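Local coordinates for protein UDP-N-acetylglucosamine pyrophosphorylase (Entamoeba histolytica, PDB 3OC9) that probably joins N-acetylglucosamine 1-phosphate to UTP, yielding UDP-N-acetylglucosamine and diphosphate, at residues L28-A42 and Y86-M99. Numbering follows the deposited sequence.
Sequences LELISQGKTALITPA and YSHQKNVMIHWFLM. Unlike the reference sequence in segment 28-42: P41 (reference Leu).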
ATOM      1  N   LEU A  28     -15.178   5.868  11.758  1.00 23.92           N
ATOM      2  CA  LEU A  28     -14.665   6.188  13.106  1.00 24.76           C
ATOM      3  C   LEU A  28     -15.309   5.306  14.200  1.00 25.45           C
ATOM      4  O   LEU A  28     -14.620   4.876  15.136  1.00 24.65           O
ATOM      5  CB  LEU A  28     -14.825   7.697  13.446  1.00 24.88           C
ATOM      6  CG  LEU A  28     -13.958   8.742  12.707  1.00 24.30           C
ATOM      7  CD1 LEU A  28     -14.203  10.164  13.258  1.00 27.51           C
ATOM      8  CD2 LEU A  28     -12.447   8.421  12.746  1.00 23.05           C
ATOM      9  N   GLU A  29     -16.613   5.038  14.080  1.00 26.26           N
ATOM     10  CA  GLU A  29     -17.316   4.135  15.013  0.50 27.11           C
ATOM     11  C   GLU A  29     -16.731   2.711  15.007  1.00 26.64           C
ATOM     12  O   GLU A  29     -16.455   2.130  16.072  1.00 26.41           O
ATOM     13  CB  GLU A  29     -18.827   4.098  14.714  0.50 28.00           C
ATOM     14  CG  GLU A  29     -19.639   3.118  15.596  0.50 30.45           C
ATOM     15  CD  GLU A  29     -19.768   3.572  17.045  0.50 33.39           C
ATOM     16  OE1 GLU A  29     -19.676   4.787  17.308  0.50 34.86           O
ATOM     17  OE2 GLU A  29     -19.974   2.707  17.924  0.50 35.42           O
ATOM     18  N   LEU A  30     -16.539   2.145  13.815  1.00 25.52           N
ATOM     19  CA  LEU A  30     -15.949   0.806  13.684  1.00 24.98           C
ATOM     20  C   LEU A  30     -14.499   0.719  14.212  1.00 24.62           C
ATOM     21  O   LEU A  30     -14.141  -0.275  14.877  1.00 24.87           O
ATOM     22  CB  LEU A  30     -16.088   0.290  12.229  1.00 24.89           C
ATOM     23  CG  LEU A  30     -17.543  -0.016  11.806  1.00 26.12           C
ATOM     24  CD1 LEU A  30     -17.721  -0.154  10.283  1.00 26.24           C
ATOM     25  CD2 LEU A  30     -18.094  -1.258  12.521  1.00 27.66           C
ATOM     26  N   ILE A  31     -13.678   1.741  13.933  1.00 23.29           N
ATOM     27  CA  ILE A  31     -12.310   1.817  14.480  1.00 22.55           C
ATOM     28  C   ILE A  31     -12.366   1.847  16.030  1.00 23.59           C
ATOM     29  O   ILE A  31     -11.641   1.099  16.691  1.00 22.72           O
ATOM     30  CB  ILE A  31     -11.518   3.058  13.947  1.00 22.46           C
ATOM     31  CG1 ILE A  31     -11.179   2.917  12.446  1.00 20.17           C
ATOM     32  CG2 ILE A  31     -10.228   3.309  14.778  1.00 22.58           C
ATOM     33  CD1 ILE A  31     -10.801   4.254  11.769  1.00 21.87           C
ATOM     34  N   SER A  32     -13.255   2.681  16.581  1.00 24.56           N
ATOM     35  CA  SER A  32     -13.426   2.801  18.055  1.00 26.44           C
ATOM     36  C   SER A  32     -13.848   1.497  18.767  1.00 27.12           C
ATOM     37  O   SER A  32     -13.507   1.295  19.949  1.00 28.58           O
ATOM     38  CB  SER A  32     -14.402   3.956  18.410  1.00 27.29           C
ATOM     39  OG  SER A  32     -15.757   3.517  18.341  1.00 29.73           O
ATOM     40  N   GLN A  33     -14.574   0.623  18.059  1.00 27.45           N
ATOM     41  CA  GLN A  33     -15.046  -0.676  18.583  1.00 28.13           C
ATOM     42  C   GLN A  33     -14.013  -1.814  18.471  1.00 27.73           C
ATOM     43  O   GLN A  33     -14.299  -2.961  18.846  1.00 28.49           O
ATOM     44  CB  GLN A  33     -16.362  -1.092  17.895  1.00 28.36           C
ATOM     45  CG  GLN A  33     -17.585  -0.232  18.278  1.00 30.05           C
ATOM     46  CD  GLN A  33     -18.779  -0.398  17.321  1.00 35.60           C
ATOM     47  OE1 GLN A  33     -18.672  -1.007  16.255  1.00 37.32           O
ATOM     48  NE2 GLN A  33     -19.925   0.151  17.709  1.00 38.09           N
ATOM     49  N   GLY A  34     -12.818  -1.489  17.974  1.00 26.96           N
ATOM     50  CA  GLY A  34     -11.753  -2.486  17.748  1.00 26.45           C
ATOM     51  C   GLY A  34     -12.017  -3.444  16.591  1.00 25.99           C
ATOM     52  O   GLY A  34     -11.579  -4.605  16.608  1.00 26.10           O
ATOM     53  N   LYS A  35     -12.722  -2.963  15.566  1.00 25.17           N
ATOM     54  CA  LYS A  35     -13.135  -3.835  14.454  1.00 24.66           C
ATOM     55  C   LYS A  35     -12.294  -3.678  13.167  1.00 23.24           C
ATOM     56  O   LYS A  35     -12.694  -4.204  12.128  1.00 22.70           O
ATOM     57  CB  LYS A  35     -14.632  -3.655  14.152  1.00 25.92           C
ATOM     58  CG  LYS A  35     -15.573  -4.068  15.325  1.00 28.53           C
ATOM     59  CD  LYS A  35     -17.047  -3.901  14.945  1.00 34.59           C
ATOM     60  CE  LYS A  35     -17.982  -4.370  16.058  1.00 40.19           C
ATOM     61  NZ  LYS A  35     -19.377  -4.544  15.548  1.00 43.19           N
ATOM     62  N   THR A  36     -11.145  -2.987  13.244  1.00 22.31           N
ATOM     63  CA  THR A  36     -10.296  -2.711  12.042  1.00 21.57           C
ATOM     64  C   THR A  36      -8.808  -3.084  12.216  1.00 21.05           C
ATOM     65  O   THR A  36      -8.310  -3.148  13.350  1.00 22.57           O
ATOM     66  CB  THR A  36     -10.368  -1.205  11.577  1.00 21.09           C
ATOM     67  OG1 THR A  36      -9.656  -0.347  12.498  1.00 20.38           O
ATOM     68  CG2 THR A  36     -11.824  -0.729  11.397  1.00 21.70           C
ATOM     69  N   ALA A  37      -8.100  -3.291  11.093  1.00 20.11           N
ATOM     70  CA  ALA A  37      -6.647  -3.590  11.087  1.00 18.41           C
ATOM     71  C   ALA A  37      -5.940  -3.083   9.822  1.00 17.85           C
ATOM     72  O   ALA A  37      -6.602  -2.866   8.781  1.00 17.93           O
ATOM     73  CB  ALA A  37      -6.407  -5.133  11.234  1.00 18.54           C
ATOM     74  N   LEU A  38      -4.606  -2.932   9.908  1.00 17.44           N
ATOM     75  CA  LEU A  38      -3.732  -2.602   8.754  1.00 17.30           C
ATOM     76  C   LEU A  38      -2.841  -3.815   8.385  1.00 17.94           C
ATOM     77  O   LEU A  38      -2.339  -4.497   9.287  1.00 17.57           O
ATOM     78  CB  LEU A  38      -2.815  -1.388   9.091  1.00 17.13           C
ATOM     79  CG  LEU A  38      -1.917  -0.866   7.956  1.00 17.80           C
ATOM     80  CD1 LEU A  38      -2.769  -0.219   6.818  1.00 19.34           C
ATOM     81  CD2 LEU A  38      -0.831   0.175   8.398  1.00 18.13           C
ATOM     82  N   ILE A  39      -2.661  -4.077   7.078  1.00 17.02           N
ATOM     83  CA  ILE A  39      -1.753  -5.150   6.590  1.00 18.64           C
ATOM     84  C   ILE A  39      -0.747  -4.550   5.594  1.00 19.34           C
ATOM     85  O   ILE A  39      -1.176  -3.957   4.602  1.00 19.17           O
ATOM     86  CB  ILE A  39      -2.526  -6.316   5.874  1.00 17.99           C
ATOM     87  CG1 ILE A  39      -3.534  -7.005   6.837  1.00 17.98           C
ATOM     88  CG2 ILE A  39      -1.490  -7.349   5.301  1.00 17.72           C
ATOM     89  CD1 ILE A  39      -4.532  -7.998   6.146  1.00 19.33           C
ATOM     90  N   THR A  40       0.569  -4.673   5.854  1.00 20.31           N
ATOM     91  CA  THR A  40       1.583  -4.205   4.859  1.00 23.11           C
ATOM     92  C   THR A  40       2.791  -5.153   4.714  1.00 24.96           C
ATOM     93  O   THR A  40       3.079  -5.934   5.621  1.00 24.29           O
ATOM     94  CB  THR A  40       2.132  -2.780   5.166  1.00 24.28           C
ATOM     95  OG1 THR A  40       2.798  -2.799   6.419  1.00 23.83           O
ATOM     96  CG2 THR A  40       1.013  -1.676   5.201  1.00 24.68           C
ATOM     97  N   PRO A  41       3.519  -5.081   3.579  1.00 27.09           N
ATOM     98  CA  PRO A  41       4.853  -5.745   3.549  1.00 28.80           C
ATOM     99  C   PRO A  41       5.987  -4.845   4.082  1.00 30.76           C
ATOM    100  O   PRO A  41       5.895  -3.608   4.007  1.00 31.02           O
ATOM    101  CB  PRO A  41       5.061  -6.026   2.068  1.00 29.24           C
ATOM    102  CG  PRO A  41       4.232  -4.944   1.330  1.00 29.03           C
ATOM    103  CD  PRO A  41       3.230  -4.357   2.322  1.00 27.63           C
ATOM    104  N   ALA A  42       7.056  -5.443   4.612  1.00 31.34           N
ATOM    105  CA  ALA A  42       8.215  -4.660   5.057  1.00 33.14           C
ATOM    106  C   ALA A  42       8.991  -4.103   3.859  1.00 34.48           C
ATOM    107  O   ALA A  42       9.712  -3.071   3.965  1.00 32.70           O
ATOM    108  CB  ALA A  42       9.119  -5.506   5.928  1.00 33.59           C
ATOM    109  N   TYR A  86     -14.463  11.069  18.962  1.00 32.73           N
ATOM    110  CA  TYR A  86     -15.822  10.876  18.448  1.00 33.74           C
ATOM    111  C   TYR A  86     -16.723  10.029  19.365  1.00 34.70           C
ATOM    112  O   TYR A  86     -17.859  10.421  19.664  1.00 35.70           O
ATOM    113  CB  TYR A  86     -15.769  10.268  17.033  1.00 33.03           C
ATOM    114  CG  TYR A  86     -17.119   9.894  16.438  1.00 34.81           C
ATOM    115  CD1 TYR A  86     -18.039  10.879  16.057  1.00 37.12           C
ATOM    116  CD2 TYR A  86     -17.483   8.554  16.266  1.00 35.87           C
ATOM    117  CE1 TYR A  86     -19.282  10.532  15.511  1.00 37.66           C
ATOM    118  CE2 TYR A  86     -18.724   8.203  15.717  1.00 36.79           C
ATOM    119  CZ  TYR A  86     -19.610   9.199  15.343  1.00 37.66           C
ATOM    120  OH  TYR A  86     -20.835   8.853  14.807  1.00 39.76           O
ATOM    121  N   SER A  87     -16.200   8.889  19.816  1.00 34.37           N
ATOM    122  CA  SER A  87     -16.950   7.891  20.583  1.00 35.73           C
ATOM    123  C   SER A  87     -16.923   8.092  22.106  1.00 37.26           C
ATOM    124  O   SER A  87     -17.717   7.478  22.820  1.00 37.84           O
ATOM    125  CB  SER A  87     -16.371   6.507  20.285  1.00 34.68           C
ATOM    126  OG  SER A  87     -15.030   6.433  20.766  1.00 34.99           O
ATOM    127  N   HIS A  88     -15.988   8.911  22.583  1.00 38.50           N
ATOM    128  CA  HIS A  88     -15.661   9.051  24.017  1.00 41.00           C
ATOM    129  C   HIS A  88     -15.115   7.765  24.674  1.00 41.79           C
ATOM    130  O   HIS A  88     -15.163   7.615  25.910  1.00 42.75           O
ATOM    131  CB  HIS A  88     -16.841   9.659  24.803  1.00 42.42           C
ATOM    132  CG  HIS A  88     -17.227  11.028  24.335  1.00 44.07           C
ATOM    133  ND1 HIS A  88     -18.196  11.242  23.379  1.00 47.11           N
ATOM    134  CD2 HIS A  88     -16.756  12.252  24.673  1.00 47.51           C
ATOM    135  CE1 HIS A  88     -18.312  12.539  23.153  1.00 47.15           C
ATOM    136  NE2 HIS A  88     -17.452  13.175  23.928  1.00 47.79           N
ATOM    137  N   GLN A  89     -14.594   6.856  23.847  1.00 41.89           N
ATOM    138  CA  GLN A  89     -14.001   5.582  24.291  1.00 42.96           C
ATOM    139  C   GLN A  89     -12.518   5.780  24.614  1.00 42.29           C
ATOM    140  O   GLN A  89     -11.764   6.288  23.786  1.00 40.98           O
ATOM    141  CB  GLN A  89     -14.190   4.510  23.200  1.00 43.40           C
ATOM    142  CG  GLN A  89     -13.946   3.065  23.632  1.00 46.67           C
ATOM    143  CD  GLN A  89     -14.898   2.586  24.731  1.00 51.25           C
ATOM    144  OE1 GLN A  89     -16.068   2.985  24.786  1.00 54.67           O
ATOM    145  NE2 GLN A  89     -14.397   1.720  25.605  1.00 51.55           N
ATOM    146  N   LYS A  90     -12.107   5.375  25.819  1.00 42.61           N
ATOM    147  CA  LYS A  90     -10.769   5.700  26.351  1.00 42.42           C
ATOM    148  C   LYS A  90      -9.594   5.054  25.607  1.00 41.50           C
ATOM    149  O   LYS A  90      -8.629   5.745  25.245  1.00 42.65           O
ATOM    150  CB  LYS A  90     -10.671   5.356  27.845  1.00 42.92           C
ATOM    151  N   ASN A  91      -9.656   3.740  25.411  1.00 39.97           N
ATOM    152  CA  ASN A  91      -8.564   3.023  24.767  1.00 38.25           C
ATOM    153  C   ASN A  91      -9.050   2.522  23.413  1.00 35.94           C
ATOM    154  O   ASN A  91      -9.956   1.683  23.341  1.00 37.39           O
ATOM    155  CB  ASN A  91      -8.074   1.839  25.612  1.00 39.25           C
ATOM    156  CG  ASN A  91      -7.497   2.257  26.965  1.00 42.22           C
ATOM    157  OD1 ASN A  91      -7.832   1.661  27.993  1.00 46.20           O
ATOM    158  ND2 ASN A  91      -6.625   3.266  26.970  1.00 44.07           N
ATOM    159  N   VAL A  92      -8.473   3.066  22.351  1.00 32.21           N
ATOM    160  CA  VAL A  92      -8.794   2.618  20.984  1.00 29.17           C
ATOM    161  C   VAL A  92      -7.512   2.058  20.338  1.00 27.48           C
ATOM    162  O   VAL A  92      -6.468   2.726  20.359  1.00 25.80           O
ATOM    163  CB  VAL A  92      -9.401   3.786  20.154  1.00 29.40           C
ATOM    164  CG1 VAL A  92      -9.473   3.447  18.641  1.00 28.01           C
ATOM    165  CG2 VAL A  92     -10.794   4.156  20.680  1.00 29.13           C
ATOM    166  N   MET A  93      -7.593   0.845  19.772  1.00 26.44           N
ATOM    167  CA  MET A  93      -6.401   0.159  19.211  1.00 25.94           C
ATOM    168  C   MET A  93      -6.610  -0.347  17.773  1.00 24.43           C
ATOM    169  O   MET A  93      -7.592  -1.040  17.511  1.00 25.39           O
ATOM    170  CB  MET A  93      -5.957  -1.002  20.142  1.00 26.45           C
ATOM    171  CG  MET A  93      -4.639  -1.709  19.739  1.00 28.34           C
ATOM    172  SD  MET A  93      -3.912  -2.818  20.998  1.00 27.45           S
ATOM    173  CE  MET A  93      -3.245  -1.635  22.144  1.00 28.40           C
ATOM    174  N   ILE A  94      -5.690   0.006  16.868  1.00 23.05           N
ATOM    175  CA  ILE A  94      -5.611  -0.603  15.511  1.00 21.77           C
ATOM    176  C   ILE A  94      -4.421  -1.591  15.416  1.00 21.60           C
ATOM    177  O   ILE A  94      -3.275  -1.163  15.419  1.00 21.35           O
ATOM    178  CB  ILE A  94      -5.473   0.490  14.376  1.00 20.94           C
ATOM    179  CG1 ILE A  94      -6.636   1.488  14.414  1.00 20.98           C
ATOM    180  CG2 ILE A  94      -5.374  -0.192  12.962  1.00 21.35           C
ATOM    181  CD1 ILE A  94      -6.385   2.764  13.513  1.00 21.27           C
ATOM    182  N   HIS A  95      -4.687  -2.899  15.327  1.00 20.60           N
ATOM    183  CA  HIS A  95      -3.613  -3.908  15.172  1.00 21.20           C
ATOM    184  C   HIS A  95      -2.983  -3.837  13.746  1.00 20.57           C
ATOM    185  O   HIS A  95      -3.705  -3.591  12.770  1.00 20.44           O
ATOM    186  CB  HIS A  95      -4.151  -5.325  15.514  1.00 21.66           C
ATOM    187  CG  HIS A  95      -4.351  -5.561  16.992  1.00 22.74           C
ATOM    188  ND1 HIS A  95      -3.324  -5.950  17.828  1.00 23.70           N
ATOM    189  CD2 HIS A  95      -5.442  -5.412  17.785  1.00 24.36           C
ATOM    190  CE1 HIS A  95      -3.776  -6.050  19.069  1.00 24.17           C
ATOM    191  NE2 HIS A  95      -5.057  -5.716  19.075  1.00 25.67           N
ATOM    192  N   TRP A  96      -1.656  -4.034  13.648  1.00 19.89           N
ATOM    193  CA  TRP A  96      -0.863  -3.895  12.400  1.00 19.08           C
ATOM    194  C   TRP A  96      -0.078  -5.192  12.142  1.00 19.24           C
ATOM    195  O   TRP A  96       0.777  -5.572  12.961  1.00 19.02           O
ATOM    196  CB  TRP A  96       0.102  -2.685  12.524  1.00 19.15           C
ATOM    197  CG  TRP A  96       0.994  -2.345  11.314  1.00 18.51           C
ATOM    198  CD1 TRP A  96       0.941  -2.894  10.037  1.00 19.66           C
ATOM    199  CD2 TRP A  96       2.050  -1.371  11.283  1.00 19.21           C
ATOM    200  NE1 TRP A  96       1.914  -2.305   9.234  1.00 19.51           N
ATOM    201  CE2 TRP A  96       2.601  -1.377   9.970  1.00 18.46           C
ATOM    202  CE3 TRP A  96       2.583  -0.490  12.239  1.00 20.22           C
ATOM    203  CZ2 TRP A  96       3.663  -0.532   9.589  1.00 19.21           C
ATOM    204  CZ3 TRP A  96       3.648   0.366  11.859  1.00 21.45           C
ATOM    205  CH2 TRP A  96       4.166   0.338  10.536  1.00 19.98           C
ATOM    206  N   PHE A  97      -0.381  -5.861  11.019  1.00 18.37           N
ATOM    207  CA  PHE A  97       0.261  -7.143  10.643  1.00 19.60           C
ATOM    208  C   PHE A  97       1.266  -6.854   9.502  1.00 20.01           C
ATOM    209  O   PHE A  97       0.874  -6.342   8.438  1.00 19.14           O
ATOM    210  CB  PHE A  97      -0.831  -8.177  10.245  1.00 20.18           C
ATOM    211  CG  PHE A  97      -1.887  -8.375  11.323  1.00 21.74           C
ATOM    212  CD1 PHE A  97      -1.621  -9.191  12.442  1.00 21.41           C
ATOM    213  CD2 PHE A  97      -3.124  -7.738  11.241  1.00 21.97           C
ATOM    214  CE1 PHE A  97      -2.573  -9.346  13.471  1.00 22.30           C
ATOM    215  CE2 PHE A  97      -4.097  -7.894  12.257  1.00 22.77           C
ATOM    216  CZ  PHE A  97      -3.814  -8.708  13.380  1.00 21.91           C
ATOM    217  N   LEU A  98       2.548  -7.176   9.741  1.00 19.69           N
ATOM    218  CA  LEU A  98       3.631  -6.834   8.808  0.70 20.60           C
ATOM    219  C   LEU A  98       4.258  -8.091   8.232  1.00 20.88           C
ATOM    220  O   LEU A  98       4.886  -8.869   8.959  1.00 21.32           O
ATOM    221  CB  LEU A  98       4.719  -6.002   9.506  0.70 21.07           C
ATOM    222  CG  LEU A  98       4.371  -4.580   9.913  0.70 23.62           C
ATOM    223  CD1 LEU A  98       3.877  -4.600  11.339  0.70 26.07           C
ATOM    224  CD2 LEU A  98       5.608  -3.676   9.772  0.70 27.26           C
ATOM    225  N   MET A  99       4.085  -8.292   6.921  1.00 20.51           N
ATOM    226  CA  MET A  99       4.611  -9.517   6.252  1.00 21.33           C
ATOM    227  C   MET A  99       6.101  -9.413   5.906  1.00 21.86           C
ATOM    228  O   MET A  99       6.531  -8.462   5.233  1.00 21.57           O
ATOM    229  CB  MET A  99       3.794  -9.871   4.990  1.00 20.19           C
ATOM    230  CG  MET A  99       4.133 -11.257   4.393  1.00 22.63           C
ATOM    231  SD  MET A  99       2.965 -11.877   3.121  1.00 27.33           S
ATOM    232  CE  MET A  99       3.306 -10.774   1.772  1.00 26.88           C
TER
HETATM  233  O   HOH W   1     -10.014  -0.822  15.346  1.00 18.24           O
HETATM  234  O   HOH W   2     -12.182  -0.306  21.555  1.00 35.57           O
HETATM  235  O   HOH W   3      -7.799  -3.533  15.971  1.00 19.80           O
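With CG turned anti to the backbone N in both L38 (chi1 -176°) and W96 (chi1 -178°), the two side chains run alongside each other in the same direction, while T40 holds OG1 between its backbone N and carbonyl carbon, pointing at the indole edge. The setting is a parallel strand pair in the mixed central sheet of a GT-A-like nucleotidyltransferase fold, a worked example of a beta-alpha-beta crossover: strand 36-41 and strand 95-100 are linked through helix 68-87, whose T72 touches both L38 and W96. L38 CD2 sits over the five-membered ring of W96, 3.9 Å from its centroid, a CH-pi contact. At the ring edge W96 NE1 donates to T40 OG1, 3.0 Å away and only 3° out of the indole plane, which fixes the ring's rotation and satisfies a buried N-H.

On the other face of the sheet A37 CB meets the edge of the F97 ring, 3.7 Å from CE2. Toward the N-terminal ends of the strands, water bridges the two chain segments: one molecule receives the N-H of T36 and donates to I31 O and M93 O, and another joins T36 O, M93 O and H95 N. From the last turn of helix 21-32, I31 CG2 packs on V92 CG1 and I94 CG1, and S32 CB lies 3.5 Å from S87 OG, which accepts from Q89 N in an ST turn and is also hydrogen-bonded to A83 O. Between the strands L38 N donates to H95 O, F97 N to L38 O, T40 N to F97 O and M99 N to T40 O; just past the end of strand 36-41, A42 N closes this series on M99 O at 3.1 Å.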